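Local coordinates for DELTA1-pyrroline-2-carboxylate reductase (Thermococcus litoralis DSM 5473, PDB 6T3E), which catalyses the nicotinamide-cofactor-dependent reduction of delta1-pyrroline-2-carboxylate to L-proline, at residues B[106-111]-B[126-131]; B[75-80]-B[90-95]; B[258-263]-B[315-320]. One frame throughout, in Å; residues are numbered along the deposited sequence.

Contact 1. Residues B[106-111]-B[126-131]; sequences SVLASI and EGTFIT. With NAI (1,4-dihydronicotinamide adenine dinucleotide), chain F.
Thr-128 meets Ala-109 by virtue of its first torsion: a chi1 of -51° sets OG1 beside its own backbone N and opposite its carbonyl carbon, where it accepts the amide of Ala-109 (N to OG1 3.2 Å, 160° at the hydrogen). The same rotation leaves the methyl CG2 of Thr-128 lying 3.4 Å from Val-107 O. The setting is a beta hairpin, strands 107-114 and 121-126, whose second strand runs straight into helix 128-146, and the contact shows how such a strand-to-helix turn is tied back to its neighbour. Ser-110 and Glu-126 form the last, non-hydrogen-bonded antiparallel pair, with diverging side chains. One residue on, Gly-127 N donates to Ala-109 O at 3.0 Å. Ala-109 is thus gripped at both its N and its O. The helix start is capped by Glu-126, whose OE1 takes the amide of Phe-129 on its syn side in an almost straight bond of 3.0 Å. An alanine in place of Thr-128 is likely to leave the amide of Ala-109 without its acceptor and to open a gap beside the carbonyl of Val-107. Apolar packing continues farther along the strand, where Ile-111 CD1 comes to 3.5 Å from Ile-130 CG2, the two side chains crossing at a slant. At the other end Ser-106 OG donates to the diphosphate oxygen O1A of the cofactor. Gly-127 O accepts both Thr-131 N and Thr-131 OG1, and that hydroxyl is also hydrogen-bonded to Lys-91 NZ; the methyl CG2 of Thr-131 meanwhile faces the nicotinamide, 3.9 Å from C5N of NAI.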
# COMPACT_ATOMS: atom_id res chain seq x y z
N SER B 106 10.72 8.03 15.74
CA SER B 106 10.75 8.54 14.37
C SER B 106 10.00 7.61 13.42
O SER B 106 9.27 8.07 12.52
CB SER B 106 12.20 8.72 13.91
OG SER B 106 12.87 9.69 14.71
N VAL B 107 10.11 6.31 13.63
CA VAL B 107 9.58 5.32 12.71
C VAL B 107 8.46 4.56 13.41
O VAL B 107 8.65 4.00 14.49
CB VAL B 107 10.68 4.38 12.20
CG1 VAL B 107 10.09 3.19 11.49
CG2 VAL B 107 11.60 5.14 11.26
N LEU B 108 7.27 4.59 12.80
CA LEU B 108 6.09 3.89 13.27
C LEU B 108 5.55 3.06 12.13
O LEU B 108 5.50 3.52 10.99
CB LEU B 108 5.02 4.90 13.77
CG LEU B 108 5.41 5.85 14.91
CD1 LEU B 108 4.28 6.79 15.29
CD2 LEU B 108 5.85 5.02 16.14
N ALA B 109 5.17 1.81 12.42
CA ALA B 109 4.75 0.90 11.36
C ALA B 109 3.59 0.02 11.81
O ALA B 109 3.38 -0.21 13.01
CB ALA B 109 5.92 0.02 10.88
N SER B 110 2.85 -0.47 10.82
CA SER B 110 1.82 -1.49 10.99
C SER B 110 1.95 -2.47 9.84
O SER B 110 2.27 -2.07 8.71
CB SER B 110 0.42 -0.89 10.99
OG SER B 110 0.32 0.24 11.82
N ILE B 111 1.70 -3.75 10.11
CA ILE B 111 1.84 -4.81 9.12
C ILE B 111 0.52 -5.57 9.02
O ILE B 111 -0.04 -5.97 10.05
CB ILE B 111 2.99 -5.77 9.46
CG1 ILE B 111 4.32 -5.02 9.42
CG2 ILE B 111 2.95 -7.00 8.51
CD1 ILE B 111 5.54 -5.89 9.62
N GLU B 126 1.62 -5.05 15.15
CA GLU B 126 2.47 -3.88 15.32
C GLU B 126 3.74 -4.05 14.49
O GLU B 126 4.41 -5.08 14.56
CB GLU B 126 2.82 -3.68 16.79
CG GLU B 126 3.22 -2.25 17.11
CD GLU B 126 4.73 -2.07 17.21
OE1 GLU B 126 5.48 -3.00 16.85
OE2 GLU B 126 5.16 -0.98 17.66
N GLY B 127 4.06 -3.03 13.70
CA GLY B 127 5.16 -3.21 12.78
C GLY B 127 6.44 -2.55 13.22
O GLY B 127 7.51 -2.85 12.68
N THR B 128 6.36 -1.70 14.25
CA THR B 128 7.53 -0.92 14.65
C THR B 128 8.66 -1.81 15.11
O THR B 128 9.82 -1.62 14.70
CB THR B 128 7.15 0.05 15.77
OG1 THR B 128 5.98 0.80 15.40
CG2 THR B 128 8.28 1.00 16.02
N PHE B 129 8.36 -2.80 15.95
CA PHE B 129 9.39 -3.70 16.45
C PHE B 129 9.92 -4.61 15.34
O PHE B 129 11.12 -4.88 15.26
CB PHE B 129 8.81 -4.50 17.62
CG PHE B 129 9.64 -5.68 18.03
CD1 PHE B 129 10.79 -5.52 18.78
CD2 PHE B 129 9.23 -6.96 17.70
CE1 PHE B 129 11.53 -6.61 19.18
CE2 PHE B 129 9.97 -8.06 18.09
CZ PHE B 129 11.12 -7.88 18.84
N ILE B 130 9.02 -5.06 14.45
CA ILE B 130 9.43 -5.91 13.34
C ILE B 130 10.28 -5.14 12.36
O ILE B 130 11.21 -5.69 11.75
CB ILE B 130 8.20 -6.53 12.67
CG1 ILE B 130 7.75 -7.74 13.46
CG2 ILE B 130 8.51 -6.90 11.21
CD1 ILE B 130 6.28 -7.90 13.47
N THR B 131 9.97 -3.86 12.16
CA THR B 131 10.80 -3.05 11.27
C THR B 131 12.24 -3.00 11.76
O THR B 131 13.17 -3.27 11.00
CB THR B 131 10.23 -1.63 11.19
OG1 THR B 131 8.91 -1.65 10.63
CG2 THR B 131 11.14 -0.72 10.35
PA NAI F . 15.84 7.54 15.57
O1A NAI F . 15.34 8.96 15.50
O2A NAI F . 15.17 6.82 16.72
O5B NAI F . 17.48 7.45 15.66
C5B NAI F . 18.17 8.32 14.78
C4B NAI F . 19.55 8.74 15.45
O4B NAI F . 20.29 9.38 14.60
C3B NAI F . 19.28 9.72 16.61
O3B NAI F . 19.78 9.20 17.76
C2B NAI F . 20.00 11.01 16.18
O2B NAI F . 20.48 11.79 17.38
C1B NAI F . 20.99 10.56 15.46
N9A NAI F . 21.54 11.55 14.58
C8A NAI F . 20.78 12.29 13.76
N7A NAI F . 21.59 13.10 13.09
C5A NAI F . 22.85 12.87 13.49
C6A NAI F . 24.04 13.44 13.11
N6A NAI F . 24.37 14.48 12.16
N1A NAI F . 25.18 13.03 13.66
C2A NAI F . 25.16 12.05 14.60
N3A NAI F . 23.98 11.48 14.97
C4A NAI F . 22.82 11.91 14.41
O3 NAI F . 15.41 6.85 14.12
PN NAI F . 15.81 5.28 13.70
O1N NAI F . 14.52 4.50 13.88
O2N NAI F . 16.94 4.76 14.53
O5D NAI F . 16.26 5.26 12.14
C5D NAI F . 17.58 5.52 11.85
C4D NAI F . 17.73 5.68 10.32
O4D NAI F . 17.52 4.53 9.69
C3D NAI F . 16.67 6.65 9.79
O3D NAI F . 17.24 7.45 8.82
C2D NAI F . 15.62 5.75 9.12
O2D NAI F . 14.87 6.57 8.07
C1D NAI F . 16.35 4.79 8.61
N1N NAI F . 15.57 3.55 8.47
C2N NAI F . 15.71 2.71 7.30
C3N NAI F . 15.28 1.22 7.36
C7N NAI F . 16.04 0.26 6.41
O7N NAI F . 16.91 0.70 5.77
N7N NAI F . 15.66 -1.17 6.32
C4N NAI F . 14.69 0.64 8.63
C5N NAI F . 14.10 1.71 9.57
C6N NAI F . 14.63 3.15 9.50

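Contact 2. Residues B[75-80]-B[90-95]; sequences ILYMPS and VKVVSL. With PRO (proline), chain E.
Leu-76 and Val-93, like Met-78 and Lys-91, form hydrogen-bonded pairs of an antiparallel beta hairpin whose strand segments run at 158° to each other, their axes 4.5 Å apart at closest approach. Four N-H to O bonds, two to each pair, make the ladder. On the face carrying Ile-75, Tyr-77 and Val-92, the CG1 branch of Val-92 stands anti to its backbone N and serves two neighbours, Ile-75 CD1 and Tyr-77 CE1, each at 3.6 Å. The opposite face lines the pocket of the bound proline. Here Met-78 and Lys-91 run side by side in the same direction, SD of Met-78 3.9 Å from CE of Lys-91. Extended at first, the lysine bends at chi3 (87°) and delivers NZ to OXT of the bound proline, a 2.7 Å hydrogen bond. Val-93 divides its branches: CG1 rests on Leu-76 CB, while CG2 touches CB of proline at 3.5 Å. Arg-63 and Arg-134 also bind this ligand. Strand 58-68 continues the sheet beyond 75-80, strand 107-114 does so beyond 90-95, and helix 324-341 meets Met-78 and provides Asp-327 as a salt-bridge partner for Lys-91.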
# COMPACT_ATOMS: atom_id res chain seq x y z
N ILE B 75 5.30 8.65 4.52
CA ILE B 75 4.60 7.40 4.78
C ILE B 75 4.88 6.44 3.62
O ILE B 75 4.79 6.83 2.45
CB ILE B 75 3.09 7.59 5.01
CG1 ILE B 75 2.43 6.24 5.26
CG2 ILE B 75 2.44 8.32 3.88
CD1 ILE B 75 1.27 6.31 6.20
N LEU B 76 5.26 5.21 3.96
CA LEU B 76 5.75 4.24 2.98
C LEU B 76 4.84 3.01 2.96
O LEU B 76 4.57 2.41 4.01
CB LEU B 76 7.20 3.87 3.30
CG LEU B 76 8.28 4.95 3.06
CD1 LEU B 76 8.44 5.97 4.23
CD2 LEU B 76 9.63 4.33 2.72
N TYR B 77 4.41 2.61 1.77
CA TYR B 77 3.52 1.46 1.58
C TYR B 77 4.29 0.39 0.83
O TYR B 77 4.62 0.57 -0.35
CB TYR B 77 2.24 1.89 0.85
CG TYR B 77 1.59 3.09 1.52
CD1 TYR B 77 0.68 2.92 2.55
CD2 TYR B 77 1.93 4.38 1.15
CE1 TYR B 77 0.10 4.01 3.18
CE2 TYR B 77 1.36 5.48 1.77
CZ TYR B 77 0.44 5.29 2.78
OH TYR B 77 -0.12 6.38 3.39
N MET B 78 4.56 -0.74 1.52
CA MET B 78 5.49 -1.77 1.08
C MET B 78 4.79 -3.12 1.03
O MET B 78 4.89 -3.92 1.98
CB MET B 78 6.71 -1.84 2.01
CG MET B 78 7.41 -0.50 2.26
SD MET B 78 8.72 -0.53 3.50
CE MET B 78 9.89 -1.69 2.81
N PRO B 79 4.09 -3.42 -0.05
CA PRO B 79 3.50 -4.75 -0.23
C PRO B 79 4.43 -5.74 -0.92
O PRO B 79 5.34 -5.37 -1.66
CB PRO B 79 2.27 -4.45 -1.11
CG PRO B 79 2.69 -3.26 -1.93
CD PRO B 79 3.68 -2.47 -1.11
N SER B 80 4.23 -7.02 -0.62
CA SER B 80 5.02 -8.05 -1.29
C SER B 80 4.34 -9.40 -1.11
O SER B 80 3.60 -9.62 -0.15
CB SER B 80 6.46 -8.11 -0.78
OG SER B 80 6.56 -8.80 0.46
N VAL B 90 1.61 -6.48 3.63
CA VAL B 90 1.88 -5.07 3.37
C VAL B 90 2.21 -4.37 4.69
O VAL B 90 1.54 -4.59 5.71
CB VAL B 90 0.68 -4.42 2.65
CG1 VAL B 90 -0.60 -4.57 3.47
CG2 VAL B 90 0.99 -2.95 2.28
N LYS B 91 3.24 -3.54 4.68
CA LYS B 91 3.62 -2.74 5.84
C LYS B 91 3.38 -1.28 5.53
O LYS B 91 3.70 -0.81 4.43
CB LYS B 91 5.09 -2.97 6.21
CG LYS B 91 5.57 -2.19 7.45
CD LYS B 91 6.99 -2.60 7.85
CE LYS B 91 8.05 -1.79 7.10
NZ LYS B 91 9.44 -1.97 7.65
N VAL B 92 2.76 -0.57 6.47
CA VAL B 92 2.56 0.87 6.39
C VAL B 92 3.48 1.48 7.44
O VAL B 92 3.21 1.35 8.64
CB VAL B 92 1.10 1.27 6.62
CG1 VAL B 92 0.96 2.76 6.42
CG2 VAL B 92 0.17 0.49 5.69
N VAL B 93 4.59 2.06 7.00
CA VAL B 93 5.60 2.62 7.89
C VAL B 93 5.80 4.09 7.57
O VAL B 93 5.82 4.50 6.40
CB VAL B 93 6.93 1.85 7.80
CG1 VAL B 93 7.46 1.88 6.39
CG2 VAL B 93 7.95 2.47 8.74
N SER B 94 6.02 4.89 8.61
CA SER B 94 6.15 6.33 8.48
C SER B 94 7.44 6.79 9.13
O SER B 94 7.93 6.18 10.09
CB SER B 94 4.96 7.06 9.11
OG SER B 94 4.88 6.76 10.49
N LEU B 95 7.99 7.87 8.58
CA LEU B 95 9.22 8.49 9.06
C LEU B 95 8.96 9.96 9.33
O LEU B 95 8.73 10.74 8.40
CB LEU B 95 10.33 8.33 8.02
CG LEU B 95 11.61 9.10 8.31
CD1 LEU B 95 12.13 8.67 9.66
CD2 LEU B 95 12.65 8.87 7.23
N PRO E . 12.56 3.15 5.55
CA PRO E . 12.18 2.24 6.64
C PRO E . 11.56 0.92 6.18
O PRO E . 11.71 0.48 5.03
CB PRO E . 11.16 3.06 7.42
CG PRO E . 11.63 4.48 7.26
CD PRO E . 12.33 4.56 5.92
OXT PRO E . 10.87 0.27 6.96

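Contact 3. Residues B[258-263]-B[315-320]; sequences ETVRKS and ITLFKS. With NAI (1,4-dihydronicotinamide adenine dinucleotide), chain F.
The peptide carbonyl of Ile-315 is the flat group at this junction, and CA and CB of Ser-263 approach its oxygen from beyond it, both raised to one side of the carbonyl plane, CB more steeply than CA. The closer approach, Ser-263 CA to Ile-315 O at 3.1 Å, is a CA-H...O contact with an angle of 122° at the hydrogen, and CB of Ser-263 follows at 3.3 Å from the same oxygen. A second flat group, the carboxamide of the nicotinamide, lies at the far end of segment 315-320, where Ser-320 OG donates to O7N of NAI at 3.2 Å.

Around the carbonyl the packing is mainly apolar. Ser-263 sits with OG near the CG2 methyl of Ile-315, and a chi1 of -73° keeps that hydroxyl on the side of its own backbone N, from which it makes a weak bond back to Thr-259 O. Its CB meets Leu-317 CB at 3.6 Å. From Leu-317 the CD2 branch reaches the helix backbone, 4.2 Å from Val-260 CA. At the outer margin the aliphatic part of Lys-262 slants across Ile-315, with CD of the lysine 3.6 Å from CD1 of the isoleucine. Its ammonium group belongs to a charged cluster with Glu-258 and Arg-261, in which the pairing of Lys-262 with Glu-258 is long.

Backbone bonds join Ile-315 and Leu-317 to Lys-264, just beyond the helix, and Thr-316 to Thr-240 and Ile-242 on the other side. Strand 316-319 thereby lies between strands 241-244 and 264-267, which are linked through helix 257-262 in a beta-alpha-beta crossover spanning it, an arrangement consistent with the Rossmann-type dinucleotide-binding domain.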
# COMPACT_ATOMS: atom_id res chain seq x y z
N GLU B 258 32.99 10.38 -1.12
CA GLU B 258 34.22 9.60 -1.03
C GLU B 258 33.96 8.21 -0.44
O GLU B 258 34.56 7.22 -0.89
CB GLU B 258 35.26 10.35 -0.21
CG GLU B 258 36.55 9.59 0.04
CD GLU B 258 37.30 9.28 -1.24
OE1 GLU B 258 37.01 9.93 -2.27
OE2 GLU B 258 38.19 8.40 -1.22
N THR B 259 33.08 8.12 0.56
CA THR B 259 32.78 6.84 1.18
C THR B 259 32.20 5.85 0.18
O THR B 259 32.62 4.68 0.12
CB THR B 259 31.82 7.05 2.36
OG1 THR B 259 32.44 7.88 3.35
CG2 THR B 259 31.42 5.72 2.97
N VAL B 260 31.24 6.30 -0.64
CA VAL B 260 30.60 5.41 -1.60
C VAL B 260 31.59 4.99 -2.68
O VAL B 260 31.74 3.79 -2.97
CB VAL B 260 29.35 6.07 -2.20
CG1 VAL B 260 28.58 5.07 -3.06
CG2 VAL B 260 28.45 6.62 -1.10
N ARG B 261 32.30 5.95 -3.28
CA ARG B 261 33.23 5.62 -4.35
C ARG B 261 34.32 4.68 -3.87
O ARG B 261 34.72 3.76 -4.60
CB ARG B 261 33.87 6.89 -4.93
CG ARG B 261 34.59 6.65 -6.25
CD ARG B 261 35.85 7.50 -6.39
NE ARG B 261 37.05 6.85 -5.87
CZ ARG B 261 37.68 7.21 -4.76
NH1 ARG B 261 37.21 8.23 -4.05
NH2 ARG B 261 38.76 6.57 -4.34
N LYS B 262 34.80 4.88 -2.64
CA LYS B 262 35.94 4.13 -2.13
C LYS B 262 35.61 2.66 -1.85
O LYS B 262 36.54 1.85 -1.74
CB LYS B 262 36.45 4.81 -0.86
CG LYS B 262 37.73 4.26 -0.31
CD LYS B 262 37.89 4.63 1.16
CE LYS B 262 38.36 6.07 1.34
NZ LYS B 262 39.83 6.12 1.59
N SER B 263 34.34 2.29 -1.77
CA SER B 263 33.94 0.99 -1.25
C SER B 263 33.44 0.07 -2.36
O SER B 263 33.07 0.51 -3.45
CB SER B 263 32.85 1.12 -0.19
OG SER B 263 33.36 1.64 1.03
N ILE B 315 37.39 -2.17 1.18
CA ILE B 315 36.39 -1.59 2.07
C ILE B 315 35.02 -1.91 1.52
O ILE B 315 34.71 -1.56 0.37
CB ILE B 315 36.59 -0.07 2.22
CG1 ILE B 315 37.98 0.23 2.77
CG2 ILE B 315 35.53 0.50 3.14
CD1 ILE B 315 38.17 1.64 3.20
N THR B 316 34.19 -2.58 2.31
CA THR B 316 32.88 -3.04 1.89
C THR B 316 31.79 -2.18 2.51
O THR B 316 31.82 -1.91 3.72
CB THR B 316 32.64 -4.50 2.27
OG1 THR B 316 33.22 -4.77 3.56
CG2 THR B 316 33.25 -5.44 1.23
N LEU B 317 30.80 -1.82 1.70
CA LEU B 317 29.69 -0.98 2.14
C LEU B 317 28.38 -1.62 1.71
O LEU B 317 28.13 -1.79 0.51
CB LEU B 317 29.80 0.43 1.56
CG LEU B 317 28.48 1.20 1.43
CD1 LEU B 317 27.93 1.54 2.79
CD2 LEU B 317 28.68 2.44 0.59
N PHE B 318 27.53 -1.94 2.69
CA PHE B 318 26.18 -2.44 2.44
C PHE B 318 25.21 -1.29 2.66
O PHE B 318 25.06 -0.80 3.78
CB PHE B 318 25.84 -3.62 3.35
CG PHE B 318 24.39 -4.04 3.29
CD1 PHE B 318 23.80 -4.37 2.09
CD2 PHE B 318 23.63 -4.10 4.45
CE1 PHE B 318 22.47 -4.75 2.03
CE2 PHE B 318 22.30 -4.48 4.41
CZ PHE B 318 21.72 -4.80 3.20
N LYS B 319 24.55 -0.87 1.58
CA LYS B 319 23.59 0.23 1.64
C LYS B 319 22.19 -0.35 1.68
O LYS B 319 21.79 -1.08 0.76
CB LYS B 319 23.74 1.16 0.44
CG LYS B 319 22.83 2.35 0.54
CD LYS B 319 23.17 3.18 1.76
CE LYS B 319 21.95 3.56 2.56
NZ LYS B 319 22.31 4.63 3.55
N SER B 320 21.44 -0.03 2.72
CA SER B 320 20.11 -0.60 2.92
C SER B 320 19.09 0.52 3.08
O SER B 320 19.32 1.46 3.85
CB SER B 320 20.08 -1.51 4.14
OG SER B 320 18.75 -1.62 4.60
PA NAI F . 15.84 7.54 15.57
O1A NAI F . 15.34 8.96 15.50
O2A NAI F . 15.17 6.82 16.72
O5B NAI F . 17.48 7.45 15.66
C5B NAI F . 18.17 8.32 14.78
C4B NAI F . 19.55 8.74 15.45
O4B NAI F . 20.29 9.38 14.60
C3B NAI F . 19.28 9.72 16.61
O3B NAI F . 19.78 9.20 17.76
C2B NAI F . 20.00 11.01 16.18
O2B NAI F . 20.48 11.79 17.38
C1B NAI F . 20.99 10.56 15.46
N9A NAI F . 21.54 11.55 14.58
C8A NAI F . 20.78 12.29 13.76
N7A NAI F . 21.59 13.10 13.09
C5A NAI F . 22.85 12.87 13.49
C6A NAI F . 24.04 13.44 13.11
N6A NAI F . 24.37 14.48 12.16
N1A NAI F . 25.18 13.03 13.66
C2A NAI F . 25.16 12.05 14.60
N3A NAI F . 23.98 11.48 14.97
C4A NAI F . 22.82 11.91 14.41
O3 NAI F . 15.41 6.85 14.12
PN NAI F . 15.81 5.28 13.70
O1N NAI F . 14.52 4.50 13.88
O2N NAI F . 16.94 4.76 14.53
O5D NAI F . 16.26 5.26 12.14
C5D NAI F . 17.58 5.52 11.85
C4D NAI F . 17.73 5.68 10.32
O4D NAI F . 17.52 4.53 9.69
C3D NAI F . 16.67 6.65 9.79
O3D NAI F . 17.24 7.45 8.82
C2D NAI F . 15.62 5.75 9.12
O2D NAI F . 14.87 6.57 8.07
C1D NAI F . 16.35 4.79 8.61
N1N NAI F . 15.57 3.55 8.47
C2N NAI F . 15.71 2.71 7.30
C3N NAI F . 15.28 1.22 7.36
C7N NAI F . 16.04 0.26 6.41
O7N NAI F . 16.91 0.70 5.77
N7N NAI F . 15.66 -1.17 6.32
C4N NAI F . 14.69 0.64 8.63
C5N NAI F . 14.10 1.71 9.57
C6N NAI F . 14.63 3.15 9.50

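In the fold
All three contacts are largely buried, yet they belong to two sheets. Contacts 1 and 2 are neighbours, their centres 9 Å apart, and share the mixed sheet: Ser-94 N and Val-92 N probably bond to Leu-108 O and Ser-110 O, respectively. Both touch the second subunit. Contact 3 stands in the parallel sheet, its centre 26 to 27 Å from the other two, and no other protein chain reaches it. The chemistry follows position. Contact 2 is a regular ladder whose lysine holds the ligand, contact 1 mixes backbone bonds with threonine hydroxyls and helix capping, and contact 3 relies on apolar packing. Contact 1 meets NAI at diphosphate and nicotinamide ring, contact 3 at the carboxamide.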